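Local coordinates for protein nucleoporin NUP82 (Chaetomium thermophilum, PDB 5CWW) that probably serves as a structural component of the nuclear pore complex and may dock passing transport factors, its N-terminal beta-propeller domain being the part described here, at residues B[391-396]-B[427-432]; B[308-313]-B[325-330]. All coordinates share one frame; numbering follows the deposited sequence.

Contact 1 (B[391-396]-B[427-432])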
loop_
_atom_site.group_PDB
_atom_site.type_symbol
_atom_site.label_atom_id
_atom_site.label_comp_id
_atom_site.label_asym_id
_atom_site.label_seq_id
_atom_site.Cartn_x
_atom_site.Cartn_y
_atom_site.Cartn_z
ATOM N N ASP B 391 -6.188 5.069 -4.204
ATOM C CA ASP B 391 -5.518 3.895 -4.749
ATOM C C ASP B 391 -4.172 4.249 -5.359
ATOM O O ASP B 391 -3.900 5.406 -5.679
ATOM C CB ASP B 391 -6.390 3.214 -5.804
ATOM C CG ASP B 391 -6.124 1.719 -5.907
ATOM O OD1 ASP B 391 -5.118 1.243 -5.341
ATOM O OD2 ASP B 391 -6.917 1.018 -6.570
ATOM N N ILE B 392 -3.331 3.232 -5.507
ATOM C CA ILE B 392 -2.026 3.387 -6.127
ATOM C C ILE B 392 -1.765 2.181 -7.018
ATOM O O ILE B 392 -2.106 1.052 -6.664
ATOM C CB ILE B 392 -0.903 3.536 -5.076
ATOM C CG1 ILE B 392 0.451 3.730 -5.766
ATOM C CG2 ILE B 392 -0.882 2.330 -4.130
ATOM C CD1 ILE B 392 1.565 4.156 -4.834
ATOM N N TYR B 393 -1.177 2.432 -8.182
ATOM C CA TYR B 393 -0.881 1.381 -9.147
ATOM C C TYR B 393 0.452 1.668 -9.815
ATOM O O TYR B 393 0.625 2.708 -10.449
ATOM C CB TYR B 393 -1.993 1.275 -10.189
ATOM C CG TYR B 393 -1.684 0.323 -11.320
ATOM C CD1 TYR B 393 -1.691 -1.050 -11.118
ATOM C CD2 TYR B 393 -1.395 0.798 -12.592
ATOM C CE1 TYR B 393 -1.411 -1.924 -12.152
ATOM C CE2 TYR B 393 -1.116 -0.068 -13.631
ATOM C CZ TYR B 393 -1.126 -1.427 -13.406
ATOM O OH TYR B 393 -0.848 -2.288 -14.439
ATOM N N VAL B 394 1.398 0.749 -9.651
ATOM C CA VAL B 394 2.762 0.966 -10.107
ATOM C C VAL B 394 3.157 -0.022 -11.193
ATOM O O VAL B 394 3.070 -1.233 -11.012
ATOM C CB VAL B 394 3.761 0.855 -8.946
ATOM C CG1 VAL B 394 5.182 1.155 -9.426
ATOM C CG2 VAL B 394 3.370 1.810 -7.829
ATOM N N ILE B 395 3.592 0.517 -12.326
ATOM C CA ILE B 395 4.135 -0.288 -13.406
ATOM C C ILE B 395 5.651 -0.262 -13.287
ATOM O O ILE B 395 6.284 0.767 -13.529
ATOM C CB ILE B 395 3.692 0.234 -14.781
ATOM C CG1 ILE B 395 2.169 0.365 -14.828
ATOM C CG2 ILE B 395 4.177 -0.700 -15.882
ATOM C CD1 ILE B 395 1.659 1.183 -15.983
ATOM N N GLY B 396 6.229 -1.392 -12.900
ATOM C CA GLY B 396 7.656 -1.461 -12.660
ATOM C C GLY B 396 8.465 -1.285 -13.930
ATOM O O GLY B 396 8.015 -1.641 -15.020
ATOM N N ILE B 427 6.564 3.583 -13.328
ATOM C CA ILE B 427 5.470 4.527 -13.491
ATOM C C ILE B 427 4.533 4.381 -12.302
ATOM O O ILE B 427 3.957 3.315 -12.079
ATOM C CB ILE B 427 4.697 4.305 -14.805
ATOM C CG1 ILE B 427 5.664 4.313 -15.995
ATOM C CG2 ILE B 427 3.632 5.384 -14.977
ATOM C CD1 ILE B 427 5.021 3.983 -17.330
ATOM N N ILE B 428 4.407 5.454 -11.531
ATOM C CA ILE B 428 3.566 5.457 -10.346
ATOM C C ILE B 428 2.267 6.186 -10.662
ATOM O O ILE B 428 2.264 7.387 -10.944
ATOM C CB ILE B 428 4.280 6.114 -9.144
ATOM C CG1 ILE B 428 5.470 5.257 -8.696
ATOM C CG2 ILE B 428 3.331 6.263 -7.956
ATOM C CD1 ILE B 428 6.715 5.377 -9.550
ATOM N N CYS B 429 1.169 5.439 -10.633
ATOM C CA CYS B 429 -0.151 5.981 -10.930
ATOM C C CYS B 429 -0.933 6.161 -9.633
ATOM O O CYS B 429 -0.989 5.248 -8.802
ATOM C CB CYS B 429 -0.902 5.063 -11.896
ATOM S SG CYS B 429 0.032 4.663 -13.400
ATOM N N LEU B 430 -1.525 7.340 -9.463
ATOM C CA LEU B 430 -2.202 7.704 -8.220
ATOM C C LEU B 430 -3.652 8.090 -8.488
ATOM O O LEU B 430 -3.930 8.914 -9.355
ATOM C CB LEU B 430 -1.474 8.860 -7.532
ATOM C CG LEU B 430 0.035 8.691 -7.330
ATOM C CD1 LEU B 430 0.650 9.980 -6.799
ATOM C CD2 LEU B 430 0.331 7.531 -6.393
ATOM N N LEU B 431 -4.563 7.498 -7.722
ATOM C CA LEU B 431 -5.996 7.722 -7.886
ATOM C C LEU B 431 -6.571 8.469 -6.684
ATOM O O LEU B 431 -6.497 7.993 -5.548
ATOM C CB LEU B 431 -6.707 6.381 -8.079
ATOM C CG LEU B 431 -8.194 6.343 -8.430
ATOM C CD1 LEU B 431 -8.524 7.250 -9.607
ATOM C CD2 LEU B 431 -8.576 4.904 -8.751
ATOM N N SER B 432 -7.133 9.646 -6.944
ATOM C CA SER B 432 -7.706 10.486 -5.896
ATOM C C SER B 432 -9.178 10.162 -5.664
ATOM O O SER B 432 -9.821 9.535 -6.505
ATOM C CB SER B 432 -7.558 11.966 -6.256
ATOM O OG SER B 432 -6.218 12.283 -6.590
#
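Ile392 and Leu430, and next to them Val394 and Ile428, meet side by side where two neighbouring antiparallel strands of one beta-propeller blade run together. Strand 389-395 lies at the edge of this sheet, near the centre of the domain, and 427-432 is the next strand in. Their axes approach to 4.7 Å. Three hydrogen-bonded pairs, Asp391 with Leu431, Tyr393 with Cys429 and Ile395 with Ile427, carry two backbone bonds each, and Ile392-Leu430 and Val394-Ile428 are the non-hydrogen-bonded pairs between them. The beta-branched isoleucines and valine suit extended strands, and with leucine they supply the apolar surface packed between neighbouring blades.

Ile392 illustrates this. Its CB only skirts the carbonyl oxygen of Cys429. CG1, anti to the backbone N (chi1 -179°), comes 3.7 Å from Cys429 O and lies alongside Leu430 CD2 at 3.9 Å. The second torsion is also extended, and it carries CD1 onward to touch the same Leu430 methyl and Ile428 CG2, the latter at 4.2 Å. On this face Ile392, Val394 and Ile428 all press on Trp273 of strand 272-276.

The other face turns to strand 491-494. Asp391 is buried there but well provided for: OD2 pairs with Arg47 and accepts from Phe492 N, while OD1 accepts from Ile392 N at 2.7 Å in a bent bond, on the anti side and 32° out of the carboxylate plane. Tyr393 sends its hydroxyl to the carbonyl of Pro499, and its ring carries Cys429 SG at the edge, near the ring plane, 4.2 Å from CD2.

Contact 2 (B[308-313]-B[325-330])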
loop_
_atom_site.group_PDB
_atom_site.type_symbol
_atom_site.label_atom_id
_atom_site.label_comp_id
_atom_site.label_asym_id
_atom_site.label_seq_id
_atom_site.Cartn_x
_atom_site.Cartn_y
_atom_site.Cartn_z
ATOM N N ALA B 308 28.181 -0.897 -10.374
ATOM C CA ALA B 308 28.286 0.370 -11.087
ATOM C C ALA B 308 28.114 1.553 -10.142
ATOM O O ALA B 308 28.778 2.577 -10.294
ATOM C CB ALA B 308 27.256 0.435 -12.202
ATOM N N LYS B 309 27.225 1.408 -9.165
ATOM C CA LYS B 309 26.949 2.490 -8.228
ATOM C C LYS B 309 28.118 2.693 -7.266
ATOM O O LYS B 309 28.427 3.822 -6.883
ATOM C CB LYS B 309 25.666 2.214 -7.445
ATOM C CG LYS B 309 25.111 3.447 -6.754
ATOM C CD LYS B 309 24.022 3.103 -5.755
ATOM C CE LYS B 309 23.374 4.365 -5.207
ATOM N NZ LYS B 309 24.367 5.295 -4.592
ATOM N N VAL B 310 28.760 1.597 -6.875
ATOM C CA VAL B 310 29.956 1.668 -6.042
ATOM C C VAL B 310 31.076 2.373 -6.795
ATOM O O VAL B 310 31.798 3.195 -6.228
ATOM C CB VAL B 310 30.432 0.264 -5.609
ATOM C CG1 VAL B 310 31.789 0.329 -4.907
ATOM C CG2 VAL B 310 29.399 -0.389 -4.703
ATOM N N ALA B 311 31.216 2.045 -8.075
ATOM C CA ALA B 311 32.255 2.636 -8.906
ATOM C C ALA B 311 32.065 4.144 -9.014
ATOM O O ALA B 311 33.004 4.914 -8.815
ATOM C CB ALA B 311 32.254 2.000 -10.290
ATOM N N ALA B 312 30.840 4.559 -9.322
ATOM C CA ALA B 312 30.523 5.973 -9.482
ATOM C C ALA B 312 30.749 6.736 -8.181
ATOM O O ALA B 312 31.231 7.867 -8.191
ATOM C CB ALA B 312 29.087 6.141 -9.951
ATOM N N ALA B 313 30.400 6.110 -7.063
ATOM C CA ALA B 313 30.545 6.746 -5.759
ATOM C C ALA B 313 32.017 6.917 -5.402
ATOM O O ALA B 313 32.407 7.917 -4.800
ATOM C CB ALA B 313 29.831 5.932 -4.692
ATOM N N LEU B 325 27.529 5.571 1.393
ATOM C CA LEU B 325 26.940 4.626 2.333
ATOM C C LEU B 325 25.852 3.789 1.673
ATOM O O LEU B 325 25.708 2.605 1.970
ATOM C CB LEU B 325 26.366 5.368 3.544
ATOM C CG LEU B 325 25.663 4.509 4.600
ATOM C CD1 LEU B 325 26.597 3.444 5.155
ATOM C CD2 LEU B 325 25.125 5.384 5.723
ATOM N N VAL B 326 25.088 4.403 0.776
ATOM C CA VAL B 326 24.039 3.685 0.064
ATOM C C VAL B 326 24.667 2.608 -0.811
ATOM O O VAL B 326 24.182 1.479 -0.864
ATOM C CB VAL B 326 23.179 4.628 -0.803
ATOM C CG1 VAL B 326 22.082 3.853 -1.521
ATOM C CG2 VAL B 326 22.565 5.719 0.055
ATOM N N ALA B 327 25.756 2.961 -1.487
ATOM C CA ALA B 327 26.477 2.005 -2.317
ATOM C C ALA B 327 27.050 0.887 -1.452
ATOM O O ALA B 327 26.991 -0.286 -1.819
ATOM C CB ALA B 327 27.585 2.702 -3.093
ATOM N N GLN B 328 27.599 1.261 -0.301
ATOM C CA GLN B 328 28.133 0.294 0.653
ATOM C C GLN B 328 27.067 -0.685 1.145
ATOM O O GLN B 328 27.286 -1.897 1.158
ATOM C CB GLN B 328 28.755 1.018 1.849
ATOM C CG GLN B 328 30.233 1.314 1.685
ATOM C CD GLN B 328 31.077 0.054 1.675
ATOM O OE1 GLN B 328 30.587 -1.038 1.965
ATOM N NE2 GLN B 328 32.353 0.199 1.336
ATOM N N GLN B 329 25.920 -0.154 1.553
ATOM C CA GLN B 329 24.844 -0.976 2.088
ATOM C C GLN B 329 24.330 -1.965 1.044
ATOM O O GLN B 329 24.067 -3.126 1.356
ATOM C CB GLN B 329 23.702 -0.096 2.594
ATOM C CG GLN B 329 24.004 0.595 3.918
ATOM C CD GLN B 329 22.874 1.492 4.385
ATOM O OE1 GLN B 329 22.059 1.955 3.585
ATOM N NE2 GLN B 329 22.812 1.733 5.687
ATOM N N GLN B 330 24.199 -1.503 -0.195
ATOM C CA GLN B 330 23.742 -2.359 -1.284
ATOM C C GLN B 330 24.754 -3.457 -1.588
ATOM O O GLN B 330 24.381 -4.586 -1.898
ATOM C CB GLN B 330 23.486 -1.535 -2.545
ATOM C CG GLN B 330 22.227 -0.689 -2.492
ATOM C CD GLN B 330 21.911 -0.041 -3.828
ATOM O OE1 GLN B 330 22.620 -0.248 -4.812
ATOM N NE2 GLN B 330 20.843 0.745 -3.869
#
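Helices 298-315 and 321-338 pack as an antiparallel hairpin, with Val310 and Ala327 at the point of closest backbone approach: their CA atoms are 5.1 Å apart, and the short axes come within 8.9 Å at an angle of 150°. Such a spacing needs a small residue in the middle, and Ala327 supplies it. Its CB, directed toward the partner helix, settles against Val310 CA and CG2, each at 3.9 Å. Ala313, about one turn after Val310 on the same helix, adds its own methyl 4.2 Å from Ala327 CB. Val310 directs its CB past the partner helix, not at it; CG2, anti to the carbonyl carbon, is the branch that reaches Ala327, touching its CB and, at 3.8 Å, its backbone O.

Lys309 covers the flank. Its chain runs extended through CE, and the last torsion (chi4 -56°) folds NZ back over Val326. There CE rests 3.9 Å from Val326 CG1 and NZ lies 4.0 Å from Val326 CB. The lysine, suited to this place by its long methylene chain, also touches Glu447 of the neighbouring loop. One carbon back from CE, Lys309 CD lies 3.8 Å from Gln330 OE1, the two side chains crossing at about a right angle. The other atom of the same amide, NE2, donates to the backbone oxygen of Ala448 and to Glu447 OE1, which holds the amide in place. Replacing Lys309 by an alanine would probably leave Val326 CG1 without its aliphatic cover and open a gap beside the amide of Gln330.

The hairpin is inserted between strands 281-284 and 369-370 of one propeller blade, and the 447-451 loop, which follows strand 437-441 of the next blade, lies against its lysine and glutamine side.

Overall arrangement
Contact 1 is core and contact 2 peripheral: the centre of 391-396 with 427-432 lies about 9 Å from the centre of the chain, that of 308-313 with 325-330 about 29 Å. Their nearest atoms are about 16 Å apart, and they share no helix or strand. The chemistry follows the place. Inside the propeller, six backbone hydrogen bonds fix the strands; the side chains that touch on one face are all aliphatic, while the other face mixes apolar groups with a buried aspartate and a tyrosine. On the rim, segments 308-313 and 325-330 make no hydrogen bond to each other and rely on small methyls and a long lysine chain. Along the sequence, the hairpin closes before the strand pair opens.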